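Local coordinates for protein RNase III (Scheffersomyces stipitis, PDB 7DEY) that probably cleaves double-stranded RNA endonucleolytically to leave 5'-phosphomonoesters, as a Dicer of the ribonuclease III family, seen here through its ribonuclease III and double-stranded RNA-binding domains, at residues N81-Q86 / K142-K147; P3-I8 / F89-D94; S49-L54 / I117-I122; L54-I59 / K73-L78; E163-L168 / A215-A220. All coordinates share one frame; numbering follows the deposited sequence.

Contact 1: residues N81-Q86 / K142-K147; sequences NHTLTQ and KLYAPK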
# COMPACT_ATOMS: atom_id res chain seq x y z
N ASN C 81 -3.24 -3.02 -8.89
CA ASN C 81 -2.29 -4.07 -9.24
C ASN C 81 -1.09 -4.09 -8.32
O ASN C 81 -0.56 -5.17 -8.03
CB ASN C 81 -1.84 -3.91 -10.68
CG ASN C 81 -2.93 -4.22 -11.65
OD1 ASN C 81 -3.96 -3.55 -11.66
ND2 ASN C 81 -2.73 -5.25 -12.46
N HIS C 82 -0.63 -2.92 -7.86
CA HIS C 82 0.49 -2.88 -6.92
C HIS C 82 0.21 -3.72 -5.68
O HIS C 82 1.00 -4.61 -5.34
CB HIS C 82 0.77 -1.43 -6.52
CG HIS C 82 1.75 -1.29 -5.39
ND1 HIS C 82 1.38 -1.40 -4.07
CD2 HIS C 82 3.08 -1.08 -5.40
CE1 HIS C 82 2.45 -1.25 -3.30
NE2 HIS C 82 3.49 -1.05 -4.09
N THR C 83 -0.89 -3.46 -4.99
CA THR C 83 -1.12 -4.18 -3.75
C THR C 83 -1.51 -5.64 -3.97
O THR C 83 -1.12 -6.51 -3.18
CB THR C 83 -2.19 -3.51 -2.92
OG1 THR C 83 -2.59 -4.42 -1.91
CG2 THR C 83 -3.37 -3.17 -3.77
N LEU C 84 -2.30 -5.94 -5.02
CA LEU C 84 -2.69 -7.32 -5.28
C LEU C 84 -1.49 -8.15 -5.70
O LEU C 84 -1.44 -9.35 -5.41
CB LEU C 84 -3.77 -7.42 -6.35
CG LEU C 84 -5.09 -6.71 -6.12
CD1 LEU C 84 -6.10 -7.19 -7.11
CD2 LEU C 84 -5.56 -6.99 -4.71
N THR C 85 -0.53 -7.53 -6.39
CA THR C 85 0.73 -8.21 -6.68
C THR C 85 1.50 -8.47 -5.41
O THR C 85 2.13 -9.53 -5.25
CB THR C 85 1.60 -7.39 -7.63
OG1 THR C 85 0.91 -7.18 -8.86
CG2 THR C 85 2.89 -8.13 -7.89
N GLN C 86 1.49 -7.51 -4.48
CA GLN C 86 2.21 -7.68 -3.23
C GLN C 86 1.65 -8.86 -2.45
O GLN C 86 2.40 -9.68 -1.93
CB GLN C 86 2.16 -6.40 -2.41
CG GLN C 86 3.23 -6.32 -1.34
CD GLN C 86 3.33 -4.95 -0.71
OE1 GLN C 86 2.38 -4.17 -0.71
NE2 GLN C 86 4.51 -4.65 -0.15
N LYS C 142 -8.05 -9.25 7.97
CA LYS C 142 -6.71 -9.32 8.54
C LYS C 142 -5.65 -8.96 7.52
O LYS C 142 -4.70 -8.23 7.83
CB LYS C 142 -6.47 -10.72 9.10
CG LYS C 142 -7.66 -11.29 9.86
CD LYS C 142 -7.36 -12.65 10.48
CE LYS C 142 -7.26 -13.74 9.43
NZ LYS C 142 -6.55 -14.96 9.90
N LEU C 143 -5.80 -9.45 6.29
CA LEU C 143 -4.82 -9.22 5.23
C LEU C 143 -4.59 -7.74 5.00
O LEU C 143 -3.53 -7.34 4.51
CB LEU C 143 -5.30 -9.87 3.93
CG LEU C 143 -4.45 -9.81 2.66
CD1 LEU C 143 -3.05 -10.29 2.91
CD2 LEU C 143 -5.11 -10.64 1.56
N TYR C 144 -5.57 -6.91 5.35
CA TYR C 144 -5.49 -5.49 5.06
C TYR C 144 -5.15 -4.65 6.28
O TYR C 144 -4.91 -3.45 6.12
CB TYR C 144 -6.81 -5.01 4.47
CG TYR C 144 -6.90 -5.23 2.98
CD1 TYR C 144 -6.10 -4.49 2.12
CD2 TYR C 144 -7.78 -6.15 2.44
CE1 TYR C 144 -6.16 -4.67 0.75
CE2 TYR C 144 -7.86 -6.35 1.07
CZ TYR C 144 -7.05 -5.60 0.23
OH TYR C 144 -7.09 -5.77 -1.15
N ALA C 145 -5.13 -5.24 7.48
CA ALA C 145 -4.89 -4.54 8.74
C ALA C 145 -3.74 -3.54 8.66
O ALA C 145 -3.95 -2.35 8.93
CB ALA C 145 -4.65 -5.54 9.87
N PRO C 146 -2.51 -3.96 8.29
CA PRO C 146 -1.42 -2.97 8.20
C PRO C 146 -1.72 -1.86 7.21
O PRO C 146 -1.42 -0.69 7.50
CB PRO C 146 -0.21 -3.81 7.76
CG PRO C 146 -0.58 -5.23 8.03
CD PRO C 146 -2.05 -5.28 7.81
N LYS C 147 -2.32 -2.18 6.06
CA LYS C 147 -2.65 -1.14 5.09
C LYS C 147 -3.68 -0.18 5.65
O LYS C 147 -3.64 1.02 5.35
CB LYS C 147 -3.16 -1.75 3.78
CG LYS C 147 -2.32 -2.89 3.24
CD LYS C 147 -2.06 -2.77 1.75
CE LYS C 147 -0.91 -1.85 1.42
NZ LYS C 147 0.39 -2.52 1.68
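Lys147 and Tyr144 reach across to one flank of helix 81-90. Lys147 starts with CB directed at that helix. CB and CG bridge the gap without touching it. Lys147 CD is the first atom to arrive, 4.0 Å from Thr83 OG1. The chain is bent at chi2, chi3 and chi4 (chi3 83°, chi4 77°), and CE carries the turn onward. Lys147 NZ ends 3.5 Å from Gln86 OE1, a polar approach that does not make a hydrogen bond. Gln86 meets it with an extended chain, its CG anti to the backbone N (chi1 -161°).

Tyr144 comes in beside the lysine. Tyr144 OH lies 4.1 Å from Leu84 CD2, and Tyr144 CE1 is at the limit of contact with Thr83 OG1, which approaches obliquely. This hydroxyl is hydrogen-bonded to Leu78 O, while Phe87 meets the ring edge-to-face.

The helices belong to the all-helical ribonuclease III domain. Close by, His82 stacks on His82 of the second subunit, and Gln86 packs on Gln157 of that subunit. The lysine amine and the glutamine oxygen come near without bonding. The two sides therefore meet by packing and a loose polar approach, and the tyrosine hydroxyl is satisfied by Leu78 O instead.

Contact 2: residues P3-I8 / F89-D94; sequences PPLPFI and FEYGFD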
# COMPACT_ATOMS: atom_id res chain seq x y z
N PRO C 3 -1.64 -13.32 7.79
CA PRO C 3 -2.88 -14.07 7.88
C PRO C 3 -2.81 -15.35 7.05
O PRO C 3 -2.31 -15.34 5.92
CB PRO C 3 -3.93 -13.09 7.35
CG PRO C 3 -3.19 -12.20 6.47
CD PRO C 3 -1.83 -12.05 7.05
N PRO C 4 -3.28 -16.47 7.60
CA PRO C 4 -3.23 -17.73 6.86
C PRO C 4 -4.05 -17.64 5.58
O PRO C 4 -5.13 -17.06 5.55
CB PRO C 4 -3.83 -18.75 7.83
CG PRO C 4 -3.80 -18.10 9.17
CD PRO C 4 -3.89 -16.63 8.93
N LEU C 5 -3.52 -18.23 4.52
CA LEU C 5 -4.18 -18.19 3.21
C LEU C 5 -5.33 -19.18 3.18
O LEU C 5 -5.11 -20.38 3.36
CB LEU C 5 -3.20 -18.53 2.10
CG LEU C 5 -3.85 -18.53 0.72
CD1 LEU C 5 -4.36 -17.13 0.39
CD2 LEU C 5 -2.87 -19.01 -0.34
N PRO C 6 -6.56 -18.73 2.95
CA PRO C 6 -7.67 -19.67 2.82
C PRO C 6 -7.47 -20.57 1.62
O PRO C 6 -6.96 -20.16 0.57
CB PRO C 6 -8.90 -18.77 2.66
CG PRO C 6 -8.36 -17.47 2.27
CD PRO C 6 -7.03 -17.34 2.90
N PHE C 7 -7.89 -21.82 1.80
CA PHE C 7 -7.45 -22.97 1.02
C PHE C 7 -8.47 -23.32 -0.05
O PHE C 7 -9.68 -23.19 0.17
CB PHE C 7 -7.24 -24.16 1.94
CG PHE C 7 -6.65 -25.37 1.28
CD1 PHE C 7 -5.31 -25.44 1.03
CD2 PHE C 7 -7.44 -26.44 0.95
CE1 PHE C 7 -4.79 -26.54 0.45
CE2 PHE C 7 -6.92 -27.53 0.39
CZ PHE C 7 -5.59 -27.59 0.13
N ILE C 8 -7.97 -23.77 -1.20
CA ILE C 8 -8.78 -24.33 -2.27
C ILE C 8 -8.60 -25.85 -2.23
O ILE C 8 -7.51 -26.36 -2.51
CB ILE C 8 -8.36 -23.79 -3.64
CG1 ILE C 8 -8.62 -22.29 -3.74
CG2 ILE C 8 -9.06 -24.53 -4.78
CD1 ILE C 8 -8.08 -21.73 -5.00
N PHE C 89 2.82 -12.29 -4.08
CA PHE C 89 4.17 -12.77 -3.83
C PHE C 89 4.36 -13.22 -2.39
O PHE C 89 5.12 -14.16 -2.14
CB PHE C 89 5.19 -11.71 -4.22
CG PHE C 89 5.35 -11.56 -5.69
CD1 PHE C 89 5.25 -12.67 -6.51
CD2 PHE C 89 5.55 -10.33 -6.27
CE1 PHE C 89 5.37 -12.55 -7.88
CE2 PHE C 89 5.67 -10.21 -7.63
CZ PHE C 89 5.58 -11.32 -8.44
N GLU C 90 3.67 -12.58 -1.44
CA GLU C 90 3.71 -13.03 -0.06
C GLU C 90 2.99 -14.36 0.14
O GLU C 90 3.13 -14.97 1.21
CB GLU C 90 3.13 -11.98 0.89
CG GLU C 90 3.78 -10.64 0.77
CD GLU C 90 2.94 -9.54 1.37
OE1 GLU C 90 2.69 -9.55 2.59
OE2 GLU C 90 2.53 -8.65 0.60
N TYR C 91 2.21 -14.81 -0.85
CA TYR C 91 1.70 -16.16 -0.88
C TYR C 91 2.38 -16.97 -1.98
O TYR C 91 1.88 -18.04 -2.36
CB TYR C 91 0.19 -16.15 -1.07
CG TYR C 91 -0.64 -15.62 0.10
CD1 TYR C 91 -0.64 -16.26 1.33
CD2 TYR C 91 -1.44 -14.48 -0.06
CE1 TYR C 91 -1.41 -15.78 2.38
CE2 TYR C 91 -2.22 -14.00 0.99
CZ TYR C 91 -2.20 -14.66 2.21
OH TYR C 91 -2.97 -14.18 3.25
N GLY C 92 3.49 -16.46 -2.50
CA GLY C 92 4.31 -17.19 -3.44
C GLY C 92 3.57 -17.69 -4.66
O GLY C 92 3.78 -18.82 -5.09
N PHE C 93 2.68 -16.86 -5.21
CA PHE C 93 1.94 -17.26 -6.40
C PHE C 93 2.85 -17.44 -7.60
O PHE C 93 2.55 -18.23 -8.49
CB PHE C 93 0.87 -16.23 -6.73
CG PHE C 93 -0.34 -16.34 -5.87
CD1 PHE C 93 -0.34 -17.16 -4.75
CD2 PHE C 93 -1.49 -15.62 -6.18
CE1 PHE C 93 -1.45 -17.28 -3.95
CE2 PHE C 93 -2.60 -15.72 -5.39
CZ PHE C 93 -2.59 -16.56 -4.27
N ASP C 94 3.97 -16.70 -7.64
CA ASP C 94 4.96 -16.91 -8.67
C ASP C 94 5.45 -18.35 -8.70
O ASP C 94 5.95 -18.80 -9.74
CB ASP C 94 6.14 -15.96 -8.45
CG ASP C 94 6.68 -16.05 -7.04
OD1 ASP C 94 6.01 -15.56 -6.11
OD2 ASP C 94 7.77 -16.63 -6.84
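Leu5 packs over one face of the Tyr91 ring, and this is the tight part of the contact. CD1 of Leu5 stands 3.6 Å from the centroid of the Tyr91 ring and only 6° off its normal, a CH-pi contact over the face. CB of Leu5 adds to it at CE1. Leu5 places its CG anti to the backbone N (chi1 179°), which sends the branch toward the Tyr91 ring. The other methyl, Leu5 CD2, meets the edge of the Phe93 ring, 4.2 Å from Phe93 CE1.

A polar fastening lies beside the leucine. Tyr91 OH donates to Pro3 O at 3.0 Å, from above the carbonyl plane, 39° out of it. The same hydroxyl is hydrogen-bonded to Trp139 NE1 of helix 134-143. The loose, solvent side is at Pro4, which is exposed and points away.

Gly92, with positive phi, is the C-prime residue of a Schellman motif that ends helix 81-90, just after Tyr91. A phenylalanine in place of Tyr91 would probably keep the leucine contact but leave Pro3 O and Trp139 NE1 without their hydroxyl partner. Tyr91 thus meets the N-terminal segment 3-8 in two ways, apolar on a face and polar at the hydroxyl.

Contact 3: residues S49-L54 / I117-I122; sequences SVLNNL and IFEAYI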
# COMPACT_ATOMS: atom_id res chain seq x y z
N SER C 49 -15.19 -8.81 -8.44
CA SER C 49 -16.42 -8.29 -7.84
C SER C 49 -16.44 -8.49 -6.33
O SER C 49 -16.71 -7.56 -5.56
CB SER C 49 -17.62 -9.00 -8.48
OG SER C 49 -18.85 -8.51 -7.98
N VAL C 50 -16.23 -9.73 -5.91
CA VAL C 50 -16.11 -10.09 -4.51
C VAL C 50 -15.05 -9.23 -3.84
O VAL C 50 -15.26 -8.69 -2.75
CB VAL C 50 -15.77 -11.59 -4.43
CG1 VAL C 50 -15.31 -12.01 -3.05
CG2 VAL C 50 -16.93 -12.42 -4.95
N LEU C 51 -13.90 -9.09 -4.49
CA LEU C 51 -12.82 -8.34 -3.86
C LEU C 51 -13.19 -6.87 -3.71
O LEU C 51 -12.83 -6.24 -2.71
CB LEU C 51 -11.52 -8.50 -4.66
CG LEU C 51 -10.31 -7.72 -4.13
CD1 LEU C 51 -10.05 -8.04 -2.65
CD2 LEU C 51 -9.06 -7.92 -4.97
N ASN C 52 -13.95 -6.31 -4.65
CA ASN C 52 -14.26 -4.90 -4.52
C ASN C 52 -15.42 -4.65 -3.58
O ASN C 52 -15.41 -3.65 -2.85
CB ASN C 52 -14.51 -4.29 -5.89
CG ASN C 52 -13.21 -4.09 -6.64
OD1 ASN C 52 -12.47 -5.05 -6.88
ND2 ASN C 52 -12.88 -2.84 -6.92
N ASN C 53 -16.38 -5.55 -3.52
CA ASN C 53 -17.41 -5.41 -2.50
C ASN C 53 -16.82 -5.62 -1.11
O ASN C 53 -17.03 -4.80 -0.21
CB ASN C 53 -18.54 -6.38 -2.76
CG ASN C 53 -19.61 -6.25 -1.75
OD1 ASN C 53 -20.38 -5.29 -1.78
ND2 ASN C 53 -19.67 -7.18 -0.82
N LEU C 54 -16.07 -6.71 -0.91
CA LEU C 54 -15.51 -6.99 0.41
C LEU C 54 -14.70 -5.81 0.92
O LEU C 54 -14.92 -5.32 2.03
CB LEU C 54 -14.67 -8.27 0.36
CG LEU C 54 -15.42 -9.59 0.12
CD1 LEU C 54 -14.51 -10.79 0.28
CD2 LEU C 54 -16.67 -9.75 1.00
N ILE C 117 -4.33 -13.06 -11.42
CA ILE C 117 -4.38 -14.35 -10.74
C ILE C 117 -5.12 -14.20 -9.42
O ILE C 117 -6.12 -14.87 -9.15
CB ILE C 117 -2.96 -14.92 -10.51
CG1 ILE C 117 -2.18 -14.95 -11.81
CG2 ILE C 117 -3.01 -16.33 -9.91
CD1 ILE C 117 -2.27 -16.28 -12.52
N PHE C 118 -4.62 -13.27 -8.59
CA PHE C 118 -5.17 -13.03 -7.27
C PHE C 118 -6.67 -12.79 -7.31
O PHE C 118 -7.41 -13.24 -6.43
CB PHE C 118 -4.46 -11.85 -6.63
CG PHE C 118 -4.81 -11.65 -5.20
CD1 PHE C 118 -5.89 -10.86 -4.85
CD2 PHE C 118 -4.06 -12.24 -4.22
CE1 PHE C 118 -6.21 -10.67 -3.55
CE2 PHE C 118 -4.38 -12.06 -2.91
CZ PHE C 118 -5.45 -11.28 -2.57
N GLU C 119 -7.15 -12.07 -8.33
CA GLU C 119 -8.59 -11.91 -8.47
C GLU C 119 -9.24 -13.24 -8.78
O GLU C 119 -10.22 -13.63 -8.13
CB GLU C 119 -8.90 -10.85 -9.52
CG GLU C 119 -8.63 -9.45 -8.99
CD GLU C 119 -9.00 -8.35 -9.97
OE1 GLU C 119 -9.28 -7.23 -9.50
OE2 GLU C 119 -9.01 -8.61 -11.21
N ALA C 120 -8.70 -13.98 -9.75
CA ALA C 120 -9.20 -15.32 -10.01
C ALA C 120 -9.22 -16.18 -8.74
O ALA C 120 -10.20 -16.88 -8.45
CB ALA C 120 -8.37 -16.00 -11.10
N TYR C 121 -8.13 -16.12 -7.97
CA TYR C 121 -8.04 -16.94 -6.77
C TYR C 121 -9.20 -16.66 -5.82
O TYR C 121 -9.96 -17.58 -5.46
CB TYR C 121 -6.70 -16.68 -6.09
CG TYR C 121 -6.36 -17.67 -5.00
CD1 TYR C 121 -5.80 -18.90 -5.30
CD2 TYR C 121 -6.61 -17.36 -3.68
CE1 TYR C 121 -5.50 -19.79 -4.32
CE2 TYR C 121 -6.32 -18.25 -2.68
CZ TYR C 121 -5.76 -19.46 -3.00
OH TYR C 121 -5.46 -20.35 -1.98
N ILE C 122 -9.37 -15.40 -5.42
CA ILE C 122 -10.54 -15.01 -4.64
C ILE C 122 -11.82 -15.51 -5.30
O ILE C 122 -12.75 -15.98 -4.62
CB ILE C 122 -10.58 -13.48 -4.46
CG1 ILE C 122 -9.74 -13.06 -3.26
CG2 ILE C 122 -12.03 -12.97 -4.31
CD1 ILE C 122 -9.61 -11.55 -3.16
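Leu51 keeps CG anti to its backbone N (chi1 178°), while Ile122 turns CG1 anti to its carbonyl carbon (chi1 -86°). These two settings bring the methyls together. Leu51 CD1 sits 3.6 Å from Ile122 CD1, and the two side chains cross at about a right angle. The other branch of Ile122, CG2, meets Val50 CG1 at 3.6 Å. Leu51 CD2 also reaches the edge of the Phe118 ring, 4.2 Å from Phe118 CE1, and passes beside the CG methylene of Glu119.

Everything that touches is buried, and the contact is apolar packing, with no hydrogen bond across it. Leu84 of helix 81-90 and Leu140 of helix 134-143 also pack on Leu51, and Trp139 packs on Ile122. The helix segments cross at 85°, with their axes 9.4 Å apart. Past its methylenes, Glu119 holds its carboxylate near those of Glu44, Asp48 and Asp116. Such a cluster on the two crossing helices is consistent with the acidic active-site region of the ribonuclease III fold.

Contact 4: residues L54-I59 / K73-L78; sequences LVTLII and KMRSQL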
# COMPACT_ATOMS: atom_id res chain seq x y z
N LEU C 54 -16.07 -6.71 -0.91
CA LEU C 54 -15.51 -6.99 0.41
C LEU C 54 -14.70 -5.81 0.92
O LEU C 54 -14.92 -5.32 2.03
CB LEU C 54 -14.67 -8.27 0.36
CG LEU C 54 -15.42 -9.59 0.12
CD1 LEU C 54 -14.51 -10.79 0.28
CD2 LEU C 54 -16.67 -9.75 1.00
N VAL C 55 -13.78 -5.30 0.10
CA VAL C 55 -12.96 -4.17 0.50
C VAL C 55 -13.82 -2.94 0.79
O VAL C 55 -13.49 -2.15 1.68
CB VAL C 55 -11.90 -3.89 -0.57
CG1 VAL C 55 -11.20 -2.51 -0.35
CG2 VAL C 55 -10.87 -5.03 -0.62
N THR C 56 -14.92 -2.76 0.05
CA THR C 56 -15.81 -1.62 0.32
C THR C 56 -16.41 -1.71 1.72
O THR C 56 -16.35 -0.74 2.50
CB THR C 56 -16.95 -1.54 -0.70
OG1 THR C 56 -16.44 -1.25 -2.01
CG2 THR C 56 -17.92 -0.46 -0.27
N LEU C 57 -16.99 -2.86 2.06
CA LEU C 57 -17.53 -3.07 3.40
C LEU C 57 -16.47 -2.77 4.47
O LEU C 57 -16.70 -1.96 5.38
CB LEU C 57 -18.05 -4.51 3.53
CG LEU C 57 -19.49 -4.82 3.12
CD1 LEU C 57 -19.64 -4.79 1.64
CD2 LEU C 57 -19.94 -6.16 3.63
N ILE C 58 -15.29 -3.39 4.34
CA ILE C 58 -14.25 -3.25 5.36
C ILE C 58 -13.90 -1.78 5.60
O ILE C 58 -13.93 -1.30 6.74
CB ILE C 58 -13.03 -4.09 4.96
CG1 ILE C 58 -13.40 -5.58 4.99
CG2 ILE C 58 -11.83 -3.78 5.85
CD1 ILE C 58 -12.59 -6.45 4.05
N ILE C 59 -13.61 -1.02 4.54
CA ILE C 59 -13.23 0.38 4.78
C ILE C 59 -14.42 1.20 5.28
O ILE C 59 -14.26 2.04 6.17
CB ILE C 59 -12.60 1.01 3.53
CG1 ILE C 59 -13.57 0.99 2.35
CG2 ILE C 59 -11.26 0.35 3.20
CD1 ILE C 59 -13.18 1.97 1.26
N LYS C 73 -11.13 6.77 -3.13
CA LYS C 73 -9.69 6.76 -3.35
C LYS C 73 -9.02 5.63 -2.58
O LYS C 73 -8.16 4.92 -3.13
CB LYS C 73 -9.08 8.12 -2.98
CG LYS C 73 -9.40 9.25 -3.99
CD LYS C 73 -8.83 10.59 -3.60
CE LYS C 73 -9.44 11.73 -4.44
NZ LYS C 73 -10.89 11.99 -4.13
N MET C 74 -9.42 5.43 -1.31
CA MET C 74 -8.94 4.30 -0.52
C MET C 74 -9.18 2.98 -1.23
O MET C 74 -8.31 2.09 -1.23
CB MET C 74 -9.63 4.26 0.83
CG MET C 74 -8.92 4.99 1.93
SD MET C 74 -10.05 5.26 3.32
CE MET C 74 -8.90 5.28 4.69
N ARG C 75 -10.37 2.81 -1.82
CA ARG C 75 -10.68 1.53 -2.43
C ARG C 75 -9.84 1.30 -3.68
O ARG C 75 -9.27 0.21 -3.85
CB ARG C 75 -12.17 1.42 -2.75
CG ARG C 75 -12.52 0.02 -3.24
CD ARG C 75 -13.91 -0.08 -3.82
NE ARG C 75 -14.28 1.11 -4.56
CZ ARG C 75 -15.53 1.48 -4.81
NH1 ARG C 75 -16.55 0.75 -4.37
NH2 ARG C 75 -15.74 2.58 -5.51
N SER C 76 -9.72 2.32 -4.53
CA SER C 76 -8.90 2.15 -5.72
C SER C 76 -7.45 1.84 -5.35
O SER C 76 -6.77 1.09 -6.07
CB SER C 76 -9.00 3.40 -6.59
OG SER C 76 -7.94 4.28 -6.34
N GLN C 77 -6.99 2.34 -4.20
CA GLN C 77 -5.62 2.08 -3.77
C GLN C 77 -5.43 0.65 -3.28
O GLN C 77 -4.37 0.07 -3.52
CB GLN C 77 -5.23 3.08 -2.70
CG GLN C 77 -5.02 4.49 -3.25
CD GLN C 77 -3.79 4.61 -4.14
OE1 GLN C 77 -2.66 4.64 -3.65
NE2 GLN C 77 -4.01 4.67 -5.46
N LEU C 78 -6.44 0.03 -2.63
CA LEU C 78 -6.27 -1.34 -2.15
C LEU C 78 -6.69 -2.43 -3.14
O LEU C 78 -6.29 -3.58 -2.95
CB LEU C 78 -7.02 -1.56 -0.84
CG LEU C 78 -7.01 -0.39 0.17
CD1 LEU C 78 -8.18 -0.52 1.13
CD2 LEU C 78 -5.71 -0.28 0.95
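The guanidinium of Arg75 meets Thr56 at its edge. Arg75 NH1 donates to Thr56 OG1 at 3.1 Å, with an N-H...acceptor angle of 152°. The hydroxyl is slightly tilted from the guanidinium plane. It also bonds Asn52 O one turn back, so the backbone of helix 42-62 holds the oxygen that the arginine grips.

Beyond this polar pair the contact turns apolar. Arg75 itself begins the change, for its CG passes Val55 CG1. Leu78 CD1 meets two side chains, 3.9 Å from Val55 CG1 and 3.8 Å from Ile59 CG2. Ile59 places CG1 between the backbone N and the carbonyl carbon (chi1 60°). Ile59 CD1 is thereby brought 4.2 Å from Met74 CB and just as near Arg75 CB.

The segments run at 132° to each other, joining two helices of the ribonuclease III domain. Phe151 of helix 145-156 packs on Met74 and Leu78. On another side of helix 68-78, Gln77 O bonds His82 NE2 of the second subunit.

The chemistry is layered. Aliphatic groups fill the buried side, and one hydrogen bond from a guanidinium to a hydroxyl, not to a carboxylate, closes the partly exposed one.

Contact 5: residues E163-L168 / A215-A220; sequences EAKSEL and AGLRAA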
# COMPACT_ATOMS: atom_id res chain seq x y z
N GLU C 163 2.43 25.60 9.54
CA GLU C 163 3.01 26.77 8.89
C GLU C 163 2.02 27.59 8.08
O GLU C 163 2.40 28.65 7.58
CB GLU C 163 4.15 26.31 7.96
CG GLU C 163 5.32 27.23 7.94
CD GLU C 163 5.67 27.68 9.31
OE1 GLU C 163 5.56 28.89 9.58
OE2 GLU C 163 6.04 26.81 10.12
N ALA C 164 0.78 27.14 7.94
CA ALA C 164 -0.07 27.60 6.85
C ALA C 164 -0.42 29.08 6.94
O ALA C 164 -0.62 29.73 5.90
CB ALA C 164 -1.36 26.77 6.80
N LYS C 165 -0.50 29.64 8.16
CA LYS C 165 -0.95 31.02 8.29
C LYS C 165 0.08 32.00 7.74
O LYS C 165 -0.28 32.99 7.10
CB LYS C 165 -1.29 31.35 9.75
CG LYS C 165 -2.50 30.57 10.28
CD LYS C 165 -3.05 31.15 11.60
CE LYS C 165 -3.30 30.04 12.65
NZ LYS C 165 -4.40 30.32 13.64
N SER C 166 1.38 31.72 7.93
CA SER C 166 2.38 32.60 7.33
C SER C 166 2.58 32.28 5.86
O SER C 166 2.75 33.20 5.05
CB SER C 166 3.71 32.53 8.09
OG SER C 166 3.98 31.23 8.55
N GLU C 167 2.53 30.99 5.49
CA GLU C 167 2.59 30.62 4.07
C GLU C 167 1.48 31.32 3.29
O GLU C 167 1.74 31.92 2.24
CB GLU C 167 2.49 29.09 3.91
N LEU C 168 0.25 31.30 3.84
CA LEU C 168 -0.87 32.00 3.22
C LEU C 168 -0.67 33.52 3.26
O LEU C 168 -1.05 34.22 2.32
CB LEU C 168 -2.18 31.61 3.92
CG LEU C 168 -3.33 32.62 3.83
CD1 LEU C 168 -3.82 32.84 2.39
CD2 LEU C 168 -4.47 32.19 4.72
N ALA C 215 -7.89 24.63 14.12
CA ALA C 215 -8.88 25.05 13.13
C ALA C 215 -8.42 26.30 12.40
O ALA C 215 -8.68 26.46 11.20
CB ALA C 215 -10.23 25.30 13.81
N GLY C 216 -7.75 27.21 13.11
CA GLY C 216 -7.25 28.42 12.48
C GLY C 216 -6.25 28.12 11.39
O GLY C 216 -6.33 28.65 10.28
N LEU C 217 -5.30 27.23 11.68
CA LEU C 217 -4.35 26.79 10.66
C LEU C 217 -5.06 26.05 9.53
O LEU C 217 -4.80 26.31 8.35
CB LEU C 217 -3.27 25.90 11.29
CG LEU C 217 -2.11 26.64 11.98
CD1 LEU C 217 -1.45 25.78 13.07
CD2 LEU C 217 -1.09 27.10 10.95
N ARG C 218 -5.96 25.13 9.88
CA ARG C 218 -6.67 24.38 8.85
C ARG C 218 -7.53 25.29 7.99
O ARG C 218 -7.74 25.02 6.80
CB ARG C 218 -7.52 23.27 9.50
CG ARG C 218 -6.70 22.09 10.05
CD ARG C 218 -7.57 20.95 10.55
NE ARG C 218 -6.77 19.98 11.29
CZ ARG C 218 -5.98 19.05 10.74
NH1 ARG C 218 -5.89 18.94 9.42
NH2 ARG C 218 -5.28 18.22 11.51
N ALA C 219 -8.02 26.40 8.55
CA ALA C 219 -8.74 27.35 7.72
C ALA C 219 -7.81 28.00 6.72
O ALA C 219 -8.22 28.30 5.59
CB ALA C 219 -9.42 28.41 8.60
N ALA C 220 -6.54 28.22 7.09
CA ALA C 220 -5.57 28.71 6.13
C ALA C 220 -5.21 27.63 5.11
O ALA C 220 -5.08 27.91 3.91
CB ALA C 220 -4.31 29.19 6.84
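Ala220 CB sits in the middle of the contact. Leu168 CD2 touches Ala220 CB at 3.7 Å, and Ala164 CB does so at 3.8 Å. Leu217 extends the patch, Leu217 CD2 lying 4.2 Å from Ala164 CB.

Lys165 runs over the outside of this apolar group, crossing Leu217 at about a right angle. Lys165 CG lies 3.8 Å from Leu217 CD2, and Lys165 CE 3.7 Å from Leu217 CG. Lys165 NZ ends 3.6 Å from Gly216 CA, where the lack of a side chain leaves room for it. A bend at chi3 (-133°) steers the chain to that spot.

The axes of the two helix segments approach to 8.6 Å and are inclined by 34°. Their helices are the first and last elements of the alpha-beta-beta-beta-alpha fold of the double-stranded RNA-binding domain. They pack side by side on its three-stranded antiparallel sheet.

From the sheet, Tyr181 touches Leu168 and Ala220 and makes a cation-pi contact with Lys165. An alanine at Lys165 would probably strip Leu217 of its methylene cover and leave the Tyr181 ring without its cation. Farther along helix 212-224, Met221 and Leu224 pack on Ala164. At the start of helix 164-172, Glu163 O accepts Glu167 N and, at 3.2 Å, Ser166 OG.

In the fold
Contacts 1, 3 and 4 lie in the buried part of the ribonuclease III domain, their centres 11 or 12 Å apart. Contacts 3 and 4 share Leu54 and helix 42-62; contacts 1 and 2 share helix 81-90. Contact 2 is more exposed and adds the N-terminal segment to the outside of the helices, where it touches contacts 1 and 3. Contact 3 is wholly apolar. Contact 4 adds a hydrogen bond at its partly exposed side, contact 2 one to a backbone carbonyl. Contact 1 has none of its own, but Tyr144 OH joins it to contact 4. Contact 5 stands apart in the RNA-binding domain, partly buried and apolar under a lysine chain, its nearest atoms about 15 Å from contact 4.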